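Long-range contacts in oxidoreductase (Azotobacter vinelandii, PDB 7D5M), which binds NAD+ and, as a homologue of inositol dehydrogenase, probably catalyses an NAD-dependent oxidation or reduction of a sugar or polyol: residues K6-P11 and F340-D345; G19-Q24 and R54-Q59; L316-I321 and W333-Y338. All coordinates share one frame; numbering follows the deposited sequence.

Overall arrangement
Contacts 1 and 3 both rest on helix 329-349, about two turns apart, and they touch where Arg7 NE meets Tyr338 CD1. Their centres lie about 14 Å apart. Contact 1 is partly buried. It is mostly apolar, with two bridging waters. Contact 3 is buried throughout, yet it is made mainly of hydrogen bonds, and its charged groups pair with residues outside the two segments. Contact 2 stands apart, its centre about 25 Å from that of contact 1 and 26 Å from that of contact 3. It is a buried aromatic contact with a salt bridge at its outer end. Contacts 2 and 3 both touch NAD, one from the Rossmann part and one from the C-terminal part. All three have residues within reach of the second subunit.

Contact 1. Residues K6-P11 and F340-D345; sequences KRIAQP and FAMAMD
This is a mainly apolar packing contact between the loop 6-11, just ahead of strand 12-16, and one side of helix 329-349. Ile8 is at its centre. Its CG2 methyl lies 3.6 Å from Asp345 CB and also reaches the backbone of Met342. Its other branch carries CD1 to 4.1 Å from Ala341 CB. CG1 sits between the backbone N and the carbonyl carbon (chi1 64°), which spreads the two branches over successive turns of the helix. Met342 bends at its far end (chi3 78°). Its sulfur SD comes 3.6 Å from Arg7 CD, meeting the aliphatic part of that side chain. Replacing Met342 by an alanine would probably open a gap beside Ile8 and leave the Arg7 chain freer to move. Two waters bridge the polar groups. One accepts from Ala9 N and donates to Asp345 OD2 at 2.8 Å. The other joins Gln10 N to Asp345 OD1. Asp345 OD2 also forms a salt bridge with Arg349, one turn on. The Arg7 guanidinium makes a cation-pi contact with Tyr338. Ala341 continues onto Phe39 of strand 39-45, and Phe340 and Met344 pack on strand 110-113, so the helix lies against the Rossmann sheet.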
loop_
_atom_site.group_PDB
_atom_site.type_symbol
_atom_site.label_atom_id
_atom_site.label_comp_id
_atom_site.label_asym_id
_atom_site.label_seq_id
_atom_site.Cartn_x
_atom_site.Cartn_y
_atom_site.Cartn_z
ATOM N N LYS A 6 -15.794 -21.272 28.656
ATOM C CA LYS A 6 -15.995 -20.263 29.724
ATOM C C LYS A 6 -14.661 -19.994 30.430
ATOM O O LYS A 6 -13.831 -20.906 30.568
ATOM C CB LYS A 6 -17.102 -20.681 30.690
ATOM C CG LYS A 6 -16.820 -21.906 31.537
ATOM C CD LYS A 6 -17.959 -22.193 32.514
ATOM C CE LYS A 6 -19.254 -22.569 31.830
ATOM N NZ LYS A 6 -20.401 -22.501 32.765
ATOM N N ARG A 7 -14.461 -18.756 30.855
ATOM C CA ARG A 7 -13.264 -18.331 31.618
ATOM C C ARG A 7 -13.604 -18.110 33.087
ATOM O O ARG A 7 -12.679 -18.024 33.879
ATOM C CB ARG A 7 -12.777 -17.016 31.041
ATOM C CG ARG A 7 -12.585 -17.090 29.543
ATOM C CD ARG A 7 -11.415 -16.206 29.289
ATOM N NE ARG A 7 -11.112 -16.090 27.883
ATOM C CZ ARG A 7 -9.920 -16.328 27.371
ATOM N NH1 ARG A 7 -8.910 -16.696 28.151
ATOM N NH2 ARG A 7 -9.751 -16.188 26.075
ATOM N N ILE A 8 -14.885 -17.936 33.381
ATOM C CA ILE A 8 -15.439 -17.808 34.753
ATOM C C ILE A 8 -16.653 -18.734 34.799
ATOM O O ILE A 8 -17.171 -19.062 33.710
ATOM C CB ILE A 8 -15.762 -16.333 35.071
ATOM C CG1 ILE A 8 -16.857 -15.767 34.164
ATOM C CG2 ILE A 8 -14.496 -15.488 34.983
ATOM C CD1 ILE A 8 -17.321 -14.384 34.559
ATOM N N ALA A 9 -17.059 -19.160 35.999
ATOM C CA ALA A 9 -18.092 -20.200 36.229
ATOM C C ALA A 9 -19.430 -19.771 35.626
ATOM O O ALA A 9 -20.100 -20.617 34.992
ATOM C CB ALA A 9 -18.243 -20.473 37.702
ATOM N N GLN A 10 -19.823 -18.511 35.837
ATOM C CA GLN A 10 -21.099 -17.961 35.318
ATOM C C GLN A 10 -20.856 -16.567 34.761
ATOM O O GLN A 10 -20.012 -15.836 35.275
ATOM C CB GLN A 10 -22.157 -17.844 36.415
ATOM C CG GLN A 10 -22.519 -19.172 37.061
ATOM C CD GLN A 10 -23.280 -20.106 36.154
ATOM O OE1 GLN A 10 -23.903 -19.707 35.171
ATOM N NE2 GLN A 10 -23.231 -21.387 36.485
ATOM N N PRO A 11 -21.626 -16.144 33.739
ATOM C CA PRO A 11 -21.520 -14.782 33.226
ATOM C C PRO A 11 -21.827 -13.766 34.330
ATOM O O PRO A 11 -22.740 -13.999 35.134
ATOM C CB PRO A 11 -22.568 -14.727 32.106
ATOM C CG PRO A 11 -22.724 -16.173 31.698
ATOM C CD PRO A 11 -22.634 -16.924 33.006
ATOM N N PHE A 340 -11.997 -7.984 31.692
ATOM C CA PHE A 340 -12.845 -7.281 32.687
ATOM C C PHE A 340 -13.613 -8.322 33.515
ATOM O O PHE A 340 -13.590 -8.223 34.760
ATOM C CB PHE A 340 -13.815 -6.289 32.046
ATOM C CG PHE A 340 -13.194 -5.134 31.302
ATOM C CD1 PHE A 340 -11.943 -4.648 31.639
ATOM C CD2 PHE A 340 -13.885 -4.512 30.277
ATOM C CE1 PHE A 340 -11.383 -3.580 30.956
ATOM C CE2 PHE A 340 -13.326 -3.437 29.598
ATOM C CZ PHE A 340 -12.077 -2.970 29.944
ATOM N N ALA A 341 -14.274 -9.282 32.864
ATOM C CA ALA A 341 -15.081 -10.328 33.534
ATOM C C ALA A 341 -14.171 -11.167 34.443
ATOM O O ALA A 341 -14.537 -11.415 35.601
ATOM C CB ALA A 341 -15.799 -11.179 32.511
ATOM N N MET A 342 -13.014 -11.603 33.954
ATOM C CA MET A 342 -12.086 -12.417 34.791
ATOM C C MET A 342 -11.646 -11.615 36.025
ATOM O O MET A 342 -11.561 -12.211 37.117
ATOM C CB MET A 342 -10.858 -12.857 33.995
ATOM C CG MET A 342 -11.201 -13.891 32.948
ATOM S SD MET A 342 -9.760 -14.411 31.997
ATOM C CE MET A 342 -8.986 -15.546 33.148
ATOM N N ALA A 343 -11.370 -10.315 35.874
ATOM C CA ALA A 343 -10.884 -9.448 36.972
ATOM C C ALA A 343 -11.994 -9.283 38.015
ATOM O O ALA A 343 -11.708 -9.361 39.232
ATOM C CB ALA A 343 -10.430 -8.112 36.423
ATOM N N MET A 344 -13.225 -9.061 37.562
ATOM C CA MET A 344 -14.397 -8.870 38.448
ATOM C C MET A 344 -14.632 -10.163 39.235
ATOM O O MET A 344 -14.769 -10.100 40.484
ATOM C CB MET A 344 -15.635 -8.513 37.630
ATOM C CG MET A 344 -15.522 -7.145 36.998
ATOM S SD MET A 344 -16.889 -6.828 35.879
ATOM C CE MET A 344 -16.358 -5.266 35.173
ATOM N N ASP A 345 -14.649 -11.294 38.535
ATOM C CA ASP A 345 -14.865 -12.632 39.145
ATOM C C ASP A 345 -13.721 -12.934 40.121
ATOM O O ASP A 345 -14.035 -13.397 41.242
ATOM C CB ASP A 345 -14.984 -13.718 38.075
ATOM C CG ASP A 345 -15.105 -15.107 38.670
ATOM O OD1 ASP A 345 -16.173 -15.411 39.222
ATOM O OD2 ASP A 345 -14.112 -15.841 38.605
HETATM O O HOH W 1 -15.351 -18.383 38.372
HETATM O O HOH W 2 -18.585 -16.783 38.087
#

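Contact 2. Residues G19-Q24 and R54-Q59; sequences GGRNSQ and REFGVQ. With NAD (nicotinamide-adenine-dinucleotide), chain B.
Arg21 lies across the ring of Phe56, with its backbone over one face and its side chain running on to Glu55. Arg21 CA sits 3.6 Å from the ring centroid, only 3° off the ring normal, a CH-pi contact. Arg21 N lies over the same face, 3.4 Å from Phe56 CD2. The chain of Arg21 leaves CB away from the backbone N and passes Phe56 CD1. A bend at chi3 then turns the guanidinium almost perpendicular to the ring (86°). Its NH1 makes a nearly straight salt bridge to Glu55 OE1 at 3.0 Å. The carboxylate oxygen is met on its anti side, with the two planes only 19° apart. Gly20 opens a type I turn, and its O accepts from both Ser23 N and Ser23 OG. This is the glycine-rich loop of the Rossmann fold. Gly20 N donates to NAD O3B at 2.9 Å, and a side chain at Gly20 would run into that hydroxyl. Gln24 N donates to NAD O2A at 3.1 Å. Asn3 of the second subunit packs on Phe56. The loop leads from strand 12-16 into helix 26-34, and Phe56 holds helix 50-59 beside it.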
loop_
_atom_site.group_PDB
_atom_site.type_symbol
_atom_site.label_atom_id
_atom_site.label_comp_id
_atom_site.label_asym_id
_atom_site.label_seq_id
_atom_site.Cartn_x
_atom_site.Cartn_y
_atom_site.Cartn_z
ATOM N N GLY A 19 -26.049 3.747 25.866
ATOM C CA GLY A 19 -25.898 2.742 24.803
ATOM C C GLY A 19 -27.235 2.368 24.189
ATOM O O GLY A 19 -27.359 1.235 23.706
ATOM N N GLY A 20 -28.190 3.297 24.168
ATOM C CA GLY A 20 -29.560 3.039 23.705
ATOM C C GLY A 20 -29.666 2.912 22.189
ATOM O O GLY A 20 -28.619 2.833 21.480
ATOM N N ARG A 21 -30.907 2.887 21.711
ATOM C CA ARG A 21 -31.277 2.518 20.321
ATOM C C ARG A 21 -30.489 3.322 19.290
ATOM O O ARG A 21 -30.088 2.723 18.284
ATOM C CB ARG A 21 -32.768 2.751 20.080
ATOM C CG ARG A 21 -33.266 2.097 18.802
ATOM C CD ARG A 21 -34.748 1.795 18.872
ATOM N NE ARG A 21 -35.507 3.012 18.658
ATOM C CZ ARG A 21 -36.714 3.254 19.169
ATOM N NH1 ARG A 21 -37.297 2.366 19.962
ATOM N NH2 ARG A 21 -37.324 4.400 18.900
ATOM N N ASN A 22 -30.302 4.621 19.511
ATOM C CA ASN A 22 -29.695 5.515 18.495
ATOM C C ASN A 22 -28.227 5.814 18.823
ATOM O O ASN A 22 -27.660 6.677 18.132
ATOM C CB ASN A 22 -30.533 6.790 18.351
ATOM C CG ASN A 22 -31.956 6.479 17.941
ATOM O OD1 ASN A 22 -32.180 5.595 17.120
ATOM N ND2 ASN A 22 -32.922 7.165 18.535
ATOM N N SER A 23 -27.617 5.142 19.805
ATOM C CA SER A 23 -26.226 5.441 20.244
ATOM C C SER A 23 -25.197 4.944 19.219
ATOM O O SER A 23 -25.462 3.966 18.508
ATOM C CB SER A 23 -25.933 4.883 21.612
ATOM O OG SER A 23 -25.866 3.469 21.565
ATOM N N GLN A 24 -24.026 5.582 19.186
ATOM C CA GLN A 24 -22.893 5.122 18.342
ATOM C C GLN A 24 -22.247 3.883 18.972
ATOM O O GLN A 24 -21.879 2.954 18.219
ATOM C CB GLN A 24 -21.840 6.217 18.202
ATOM C CG GLN A 24 -22.330 7.468 17.491
ATOM C CD GLN A 24 -21.168 8.373 17.151
ATOM O OE1 GLN A 24 -20.360 8.741 18.013
ATOM N NE2 GLN A 24 -21.051 8.720 15.880
ATOM N N ARG A 54 -36.900 1.562 27.376
ATOM C CA ARG A 54 -37.618 0.304 27.686
ATOM C C ARG A 54 -37.968 -0.418 26.378
ATOM O O ARG A 54 -37.785 -1.645 26.322
ATOM C CB ARG A 54 -38.875 0.555 28.523
ATOM C CG ARG A 54 -39.635 -0.722 28.845
ATOM C CD ARG A 54 -40.717 -0.557 29.894
ATOM N NE ARG A 54 -40.151 -0.304 31.214
ATOM C CZ ARG A 54 -40.226 0.852 31.880
ATOM N NH1 ARG A 54 -40.852 1.901 31.367
ATOM N NH2 ARG A 54 -39.662 0.949 33.070
ATOM N N GLU A 55 -38.475 0.299 25.372
ATOM C CA GLU A 55 -38.756 -0.296 24.037
ATOM C C GLU A 55 -37.509 -1.046 23.560
ATOM O O GLU A 55 -37.639 -2.196 23.093
ATOM C CB GLU A 55 -39.101 0.760 22.992
ATOM C CG GLU A 55 -40.494 1.329 23.127
ATOM C CD GLU A 55 -40.731 2.515 22.208
ATOM O OE1 GLU A 55 -39.973 2.669 21.223
ATOM O OE2 GLU A 55 -41.654 3.293 22.486
ATOM N N PHE A 56 -36.346 -0.403 23.651
ATOM C CA PHE A 56 -35.073 -0.952 23.114
ATOM C C PHE A 56 -34.610 -2.121 23.995
ATOM O O PHE A 56 -34.237 -3.179 23.449
ATOM C CB PHE A 56 -34.006 0.140 22.986
ATOM C CG PHE A 56 -32.734 -0.330 22.329
ATOM C CD1 PHE A 56 -32.767 -0.918 21.073
ATOM C CD2 PHE A 56 -31.506 -0.168 22.951
ATOM C CE1 PHE A 56 -31.599 -1.356 20.470
ATOM C CE2 PHE A 56 -30.339 -0.587 22.334
ATOM C CZ PHE A 56 -30.391 -1.186 21.099
ATOM N N GLY A 57 -34.616 -1.947 25.322
ATOM C CA GLY A 57 -34.259 -3.021 26.271
ATOM C C GLY A 57 -35.021 -4.300 25.952
ATOM O O GLY A 57 -34.388 -5.381 25.897
ATOM N N VAL A 58 -36.320 -4.181 25.674
ATOM C CA VAL A 58 -37.184 -5.360 25.355
ATOM C C VAL A 58 -36.687 -6.001 24.054
ATOM O O VAL A 58 -36.595 -7.256 24.020
ATOM C CB VAL A 58 -38.677 -4.991 25.294
ATOM C CG1 VAL A 58 -39.516 -6.096 24.661
ATOM C CG2 VAL A 58 -39.192 -4.651 26.688
ATOM N N GLN A 59 -36.295 -5.197 23.060
ATOM C CA GLN A 59 -35.779 -5.731 21.769
ATOM C C GLN A 59 -34.397 -6.366 21.981
ATOM O O GLN A 59 -34.008 -7.216 21.145
ATOM C CB GLN A 59 -35.813 -4.654 20.682
ATOM C CG GLN A 59 -37.230 -4.256 20.267
ATOM C CD GLN A 59 -38.185 -5.425 20.122
ATOM O OE1 GLN A 59 -37.939 -6.373 19.373
ATOM N NE2 GLN A 59 -39.299 -5.376 20.845
HETATM P PA NAD B . -24.373 9.001 21.742
HETATM O O1A NAD B . -24.889 10.393 21.934
HETATM O O2A NAD B . -24.319 8.390 20.377
HETATM O O5B NAD B . -25.186 8.019 22.720
HETATM C C5B NAD B . -25.628 8.428 24.052
HETATM C C4B NAD B . -26.603 7.390 24.553
HETATM O O4B NAD B . -26.792 7.528 25.985
HETATM C C3B NAD B . -28.012 7.476 23.952
HETATM O O3B NAD B . -28.566 6.173 23.849
HETATM C C2B NAD B . -28.744 8.336 24.988
HETATM O O2B NAD B . -30.147 8.212 24.971
HETATM C C1B NAD B . -28.163 7.735 26.260
HETATM N N9A NAD B . -28.248 8.583 27.439
HETATM C C8A NAD B . -27.909 9.908 27.514
HETATM N N7A NAD B . -28.018 10.401 28.723
HETATM C C5A NAD B . -28.433 9.330 29.498
HETATM C C6A NAD B . -28.709 9.215 30.875
HETATM N N6A NAD B . -28.576 10.219 31.745
HETATM N N1A NAD B . -29.092 7.997 31.332
HETATM C C2A NAD B . -29.215 6.993 30.449
HETATM N N3A NAD B . -28.969 6.982 29.138
HETATM C C4A NAD B . -28.577 8.198 28.718
HETATM O O3 NAD B . -22.876 8.898 22.347
HETATM P PN NAD B . -21.679 7.876 21.955
HETATM O O1N NAD B . -20.944 8.397 20.752
HETATM O O2N NAD B . -22.233 6.483 21.910
HETATM O O5D NAD B . -20.693 8.033 23.208
HETATM C C5D NAD B . -21.102 7.706 24.537
HETATM C C4D NAD B . -19.842 7.615 25.354
HETATM O O4D NAD B . -18.962 6.636 24.744
HETATM C C3D NAD B . -19.034 8.916 25.414
HETATM O O3D NAD B . -18.419 9.034 26.684
HETATM C C2D NAD B . -18.000 8.735 24.297
HETATM O O2D NAD B . -16.814 9.488 24.503
HETATM C C1D NAD B . -17.714 7.237 24.422
HETATM N N1N NAD B . -17.191 6.595 23.178
HETATM C C2N NAD B . -16.047 5.830 23.251
HETATM C C3N NAD B . -15.499 5.257 22.102
HETATM C C7N NAD B . -14.338 4.304 22.287
HETATM O O7N NAD B . -14.094 3.875 23.420
HETATM N N7N NAD B . -13.652 3.949 21.205
HETATM C C4N NAD B . -16.055 5.574 20.858
HETATM C C5N NAD B . -17.203 6.363 20.801
HETATM C C6N NAD B . -17.826 6.728 21.975
#

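Contact 3. Residues L316-I321 and W333-Y338; sequences LLDDRI and WSNLYY. With NAD (nicotinamide-adenine-dinucleotide), chain B.
Hydrogen bonds carry most of the contact between Asp318, Arg320 and the helix residues Asn335 and Tyr338. Tyr338 OH donates to Asp318 OD1 at 2.6 Å, on the syn side of the carboxylate. The ring stands nearly perpendicular to that carboxylate (87°), which meets it at its edge. Arg320 NH2 donates to Asn335 OD1 at 2.8 Å, within the guanidinium plane but tilted 30° from the amide carbonyl plane. Arg320 NE adds a weak bond to the same oxygen. The extended Arg320 chain brings this edge of the guanidinium to the amide.

Water 3 accepts from Asn335 ND2 at 3.0 Å and donates to Asp318 O, so it ties the amide to the loop backbone. Asn335 ND2 also donates to Gly146 O, which helps fix the amide's rotation. Water 4 accepts from Arg320 NH2.

Both segments belong to the C-terminal alpha/beta part of this member of the Gfo/Idh/MocA oxidoreductase family. The loop 316-321, which includes a type I turn from Leu316 to Asp319, folds back onto the long helix 329-349 that follows it.

Charges extend the network beyond the two segments. Asp318 OD2 pairs with Arg339, and Arg320 NH1 with Asp36. The pairing with Arg339 would probably help keep Asp318 ionised, and Asp36 balances the charge of Arg320.

Packing is a smaller share. Ser334 CB sits over one face of the Arg320 guanidinium, 3.4 Å from NH2. Asn335 CG lies 3.4 Å from Asp318 OD2. From another side of the helix, Trp333 CZ2 reaches NAD O7N, the nicotinamide carboxamide oxygen, at 3.6 Å.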
loop_
_atom_site.group_PDB
_atom_site.type_symbol
_atom_site.label_atom_id
_atom_site.label_comp_id
_atom_site.label_asym_id
_atom_site.label_seq_id
_atom_site.Cartn_x
_atom_site.Cartn_y
_atom_site.Cartn_z
ATOM N N LEU A 316 -0.360 -14.159 20.958
ATOM C CA LEU A 316 -1.097 -15.270 20.291
ATOM C C LEU A 316 -2.285 -15.732 21.145
ATOM O O LEU A 316 -3.160 -16.401 20.600
ATOM C CB LEU A 316 -0.133 -16.431 20.012
ATOM C CG LEU A 316 0.923 -16.145 18.948
ATOM C CD1 LEU A 316 2.046 -17.180 18.989
ATOM C CD2 LEU A 316 0.310 -16.076 17.565
ATOM N N LEU A 317 -2.325 -15.371 22.427
ATOM C CA LEU A 317 -3.335 -15.907 23.385
ATOM C C LEU A 317 -4.762 -15.672 22.864
ATOM O O LEU A 317 -5.589 -16.596 22.955
ATOM C CB LEU A 317 -3.143 -15.241 24.746
ATOM C CG LEU A 317 -2.003 -15.790 25.603
ATOM C CD1 LEU A 317 -1.809 -14.921 26.833
ATOM C CD2 LEU A 317 -2.271 -17.238 25.995
ATOM N N ASP A 318 -5.041 -14.492 22.307
ATOM C CA ASP A 318 -6.429 -14.060 22.006
ATOM C C ASP A 318 -6.825 -14.360 20.555
ATOM O O ASP A 318 -7.948 -13.988 20.187
ATOM C CB ASP A 318 -6.628 -12.583 22.351
ATOM C CG ASP A 318 -6.585 -12.291 23.839
ATOM O OD1 ASP A 318 -6.688 -13.257 24.640
ATOM O OD2 ASP A 318 -6.442 -11.107 24.191
ATOM N N ASP A 319 -6.011 -15.077 19.773
ATOM C CA ASP A 319 -6.399 -15.422 18.382
ATOM C C ASP A 319 -7.690 -16.247 18.415
ATOM O O ASP A 319 -7.729 -17.251 19.142
ATOM C CB ASP A 319 -5.289 -16.150 17.631
ATOM C CG ASP A 319 -4.086 -15.276 17.326
ATOM O OD1 ASP A 319 -4.264 -14.046 17.153
ATOM O OD2 ASP A 319 -2.974 -15.834 17.262
ATOM N N ARG A 320 -8.712 -15.813 17.668
ATOM C CA ARG A 320 -10.031 -16.500 17.585
ATOM C C ARG A 320 -10.149 -17.250 16.258
ATOM O O ARG A 320 -11.036 -18.109 16.131
ATOM C CB ARG A 320 -11.159 -15.480 17.742
ATOM C CG ARG A 320 -11.180 -14.824 19.115
ATOM C CD ARG A 320 -11.864 -13.469 19.124
ATOM N NE ARG A 320 -11.685 -12.834 20.416
ATOM C CZ ARG A 320 -12.458 -13.030 21.484
ATOM N NH1 ARG A 320 -13.524 -13.812 21.407
ATOM N NH2 ARG A 320 -12.187 -12.416 22.619
ATOM N N ILE A 321 -9.267 -16.946 15.307
ATOM C CA ILE A 321 -9.181 -17.686 14.023
ATOM C C ILE A 321 -7.744 -17.579 13.500
ATOM O O ILE A 321 -7.018 -16.675 13.927
ATOM C CB ILE A 321 -10.238 -17.152 13.037
ATOM C CG1 ILE A 321 -10.432 -18.095 11.845
ATOM C CG2 ILE A 321 -9.896 -15.724 12.637
ATOM C CD1 ILE A 321 -11.690 -17.861 11.048
ATOM N N TRP A 333 -12.246 -5.346 21.335
ATOM C CA TRP A 333 -13.159 -5.025 22.465
ATOM C C TRP A 333 -13.513 -6.290 23.250
ATOM O O TRP A 333 -13.628 -6.200 24.492
ATOM C CB TRP A 333 -14.419 -4.326 21.981
ATOM C CG TRP A 333 -14.254 -2.859 21.785
ATOM C CD1 TRP A 333 -13.412 -2.202 20.933
ATOM C CD2 TRP A 333 -15.011 -1.853 22.469
ATOM N NE1 TRP A 333 -13.593 -0.850 21.049
ATOM C CE2 TRP A 333 -14.569 -0.609 21.980
ATOM C CE3 TRP A 333 -16.010 -1.892 23.449
ATOM C CZ2 TRP A 333 -15.095 0.595 22.449
ATOM C CZ3 TRP A 333 -16.533 -0.703 23.904
ATOM C CH2 TRP A 333 -16.065 0.524 23.417
ATOM N N SER A 334 -13.719 -7.407 22.556
ATOM C CA SER A 334 -14.008 -8.724 23.192
ATOM C C SER A 334 -12.828 -9.149 24.074
ATOM O O SER A 334 -13.069 -9.714 25.158
ATOM C CB SER A 334 -14.342 -9.778 22.177
ATOM O OG SER A 334 -15.480 -9.397 21.416
ATOM N N ASN A 335 -11.600 -8.881 23.630
ATOM C CA ASN A 335 -10.362 -9.211 24.374
ATOM C C ASN A 335 -10.298 -8.391 25.669
ATOM O O ASN A 335 -9.856 -8.940 26.684
ATOM C CB ASN A 335 -9.133 -9.027 23.484
ATOM C CG ASN A 335 -9.137 -10.015 22.342
ATOM O OD1 ASN A 335 -9.747 -11.079 22.462
ATOM N ND2 ASN A 335 -8.465 -9.677 21.248
ATOM N N LEU A 336 -10.744 -7.135 25.668
ATOM C CA LEU A 336 -10.802 -6.346 26.924
ATOM C C LEU A 336 -11.915 -6.898 27.815
ATOM O O LEU A 336 -11.674 -7.069 29.016
ATOM C CB LEU A 336 -11.072 -4.870 26.634
ATOM C CG LEU A 336 -9.997 -4.113 25.858
ATOM C CD1 LEU A 336 -10.185 -2.629 26.097
ATOM C CD2 LEU A 336 -8.588 -4.556 26.213
ATOM N N TYR A 337 -13.102 -7.121 27.253
ATOM C CA TYR A 337 -14.309 -7.432 28.062
ATOM C C TYR A 337 -14.136 -8.789 28.763
ATOM O O TYR A 337 -14.588 -8.906 29.915
ATOM C CB TYR A 337 -15.595 -7.315 27.235
ATOM C CG TYR A 337 -16.393 -6.066 27.527
ATOM C CD1 TYR A 337 -17.246 -6.020 28.617
ATOM C CD2 TYR A 337 -16.297 -4.923 26.745
ATOM C CE1 TYR A 337 -17.993 -4.894 28.914
ATOM C CE2 TYR A 337 -17.039 -3.784 27.029
ATOM C CZ TYR A 337 -17.893 -3.766 28.123
ATOM O OH TYR A 337 -18.651 -2.665 28.432
ATOM N N TYR A 338 -13.507 -9.799 28.150
ATOM C CA TYR A 338 -13.343 -11.092 28.872
ATOM C C TYR A 338 -12.359 -10.868 30.023
ATOM O O TYR A 338 -12.547 -11.484 31.075
ATOM C CB TYR A 338 -12.974 -12.278 27.977
ATOM C CG TYR A 338 -11.499 -12.479 27.748
ATOM C CD1 TYR A 338 -10.668 -12.942 28.756
ATOM C CD2 TYR A 338 -10.936 -12.241 26.504
ATOM C CE1 TYR A 338 -9.308 -13.108 28.556
ATOM C CE2 TYR A 338 -9.578 -12.416 26.283
ATOM C CZ TYR A 338 -8.761 -12.857 27.309
ATOM O OH TYR A 338 -7.424 -13.032 27.103
HETATM P PA NAD B . -24.373 9.001 21.742
HETATM O O1A NAD B . -24.889 10.393 21.934
HETATM O O2A NAD B . -24.319 8.390 20.377
HETATM O O5B NAD B . -25.186 8.019 22.720
HETATM C C5B NAD B . -25.628 8.428 24.052
HETATM C C4B NAD B . -26.603 7.390 24.553
HETATM O O4B NAD B . -26.792 7.528 25.985
HETATM C C3B NAD B . -28.012 7.476 23.952
HETATM O O3B NAD B . -28.566 6.173 23.849
HETATM C C2B NAD B . -28.744 8.336 24.988
HETATM O O2B NAD B . -30.147 8.212 24.971
HETATM C C1B NAD B . -28.163 7.735 26.260
HETATM N N9A NAD B . -28.248 8.583 27.439
HETATM C C8A NAD B . -27.909 9.908 27.514
HETATM N N7A NAD B . -28.018 10.401 28.723
HETATM C C5A NAD B . -28.433 9.330 29.498
HETATM C C6A NAD B . -28.709 9.215 30.875
HETATM N N6A NAD B . -28.576 10.219 31.745
HETATM N N1A NAD B . -29.092 7.997 31.332
HETATM C C2A NAD B . -29.215 6.993 30.449
HETATM N N3A NAD B . -28.969 6.982 29.138
HETATM C C4A NAD B . -28.577 8.198 28.718
HETATM O O3 NAD B . -22.876 8.898 22.347
HETATM P PN NAD B . -21.679 7.876 21.955
HETATM O O1N NAD B . -20.944 8.397 20.752
HETATM O O2N NAD B . -22.233 6.483 21.910
HETATM O O5D NAD B . -20.693 8.033 23.208
HETATM C C5D NAD B . -21.102 7.706 24.537
HETATM C C4D NAD B . -19.842 7.615 25.354
HETATM O O4D NAD B . -18.962 6.636 24.744
HETATM C C3D NAD B . -19.034 8.916 25.414
HETATM O O3D NAD B . -18.419 9.034 26.684
HETATM C C2D NAD B . -18.000 8.735 24.297
HETATM O O2D NAD B . -16.814 9.488 24.503
HETATM C C1D NAD B . -17.714 7.237 24.422
HETATM N N1N NAD B . -17.191 6.595 23.178
HETATM C C2N NAD B . -16.047 5.830 23.251
HETATM C C3N NAD B . -15.499 5.257 22.102
HETATM C C7N NAD B . -14.338 4.304 22.287
HETATM O O7N NAD B . -14.094 3.875 23.420
HETATM N N7N NAD B . -13.652 3.949 21.205
HETATM C C4N NAD B . -16.055 5.574 20.858
HETATM C C5N NAD B . -17.203 6.363 20.801
HETATM C C6N NAD B . -17.826 6.728 21.975
HETATM O O HOH W 3 -9.152 -11.744 19.231
HETATM O O HOH W 4 -14.261 -12.693 24.614
#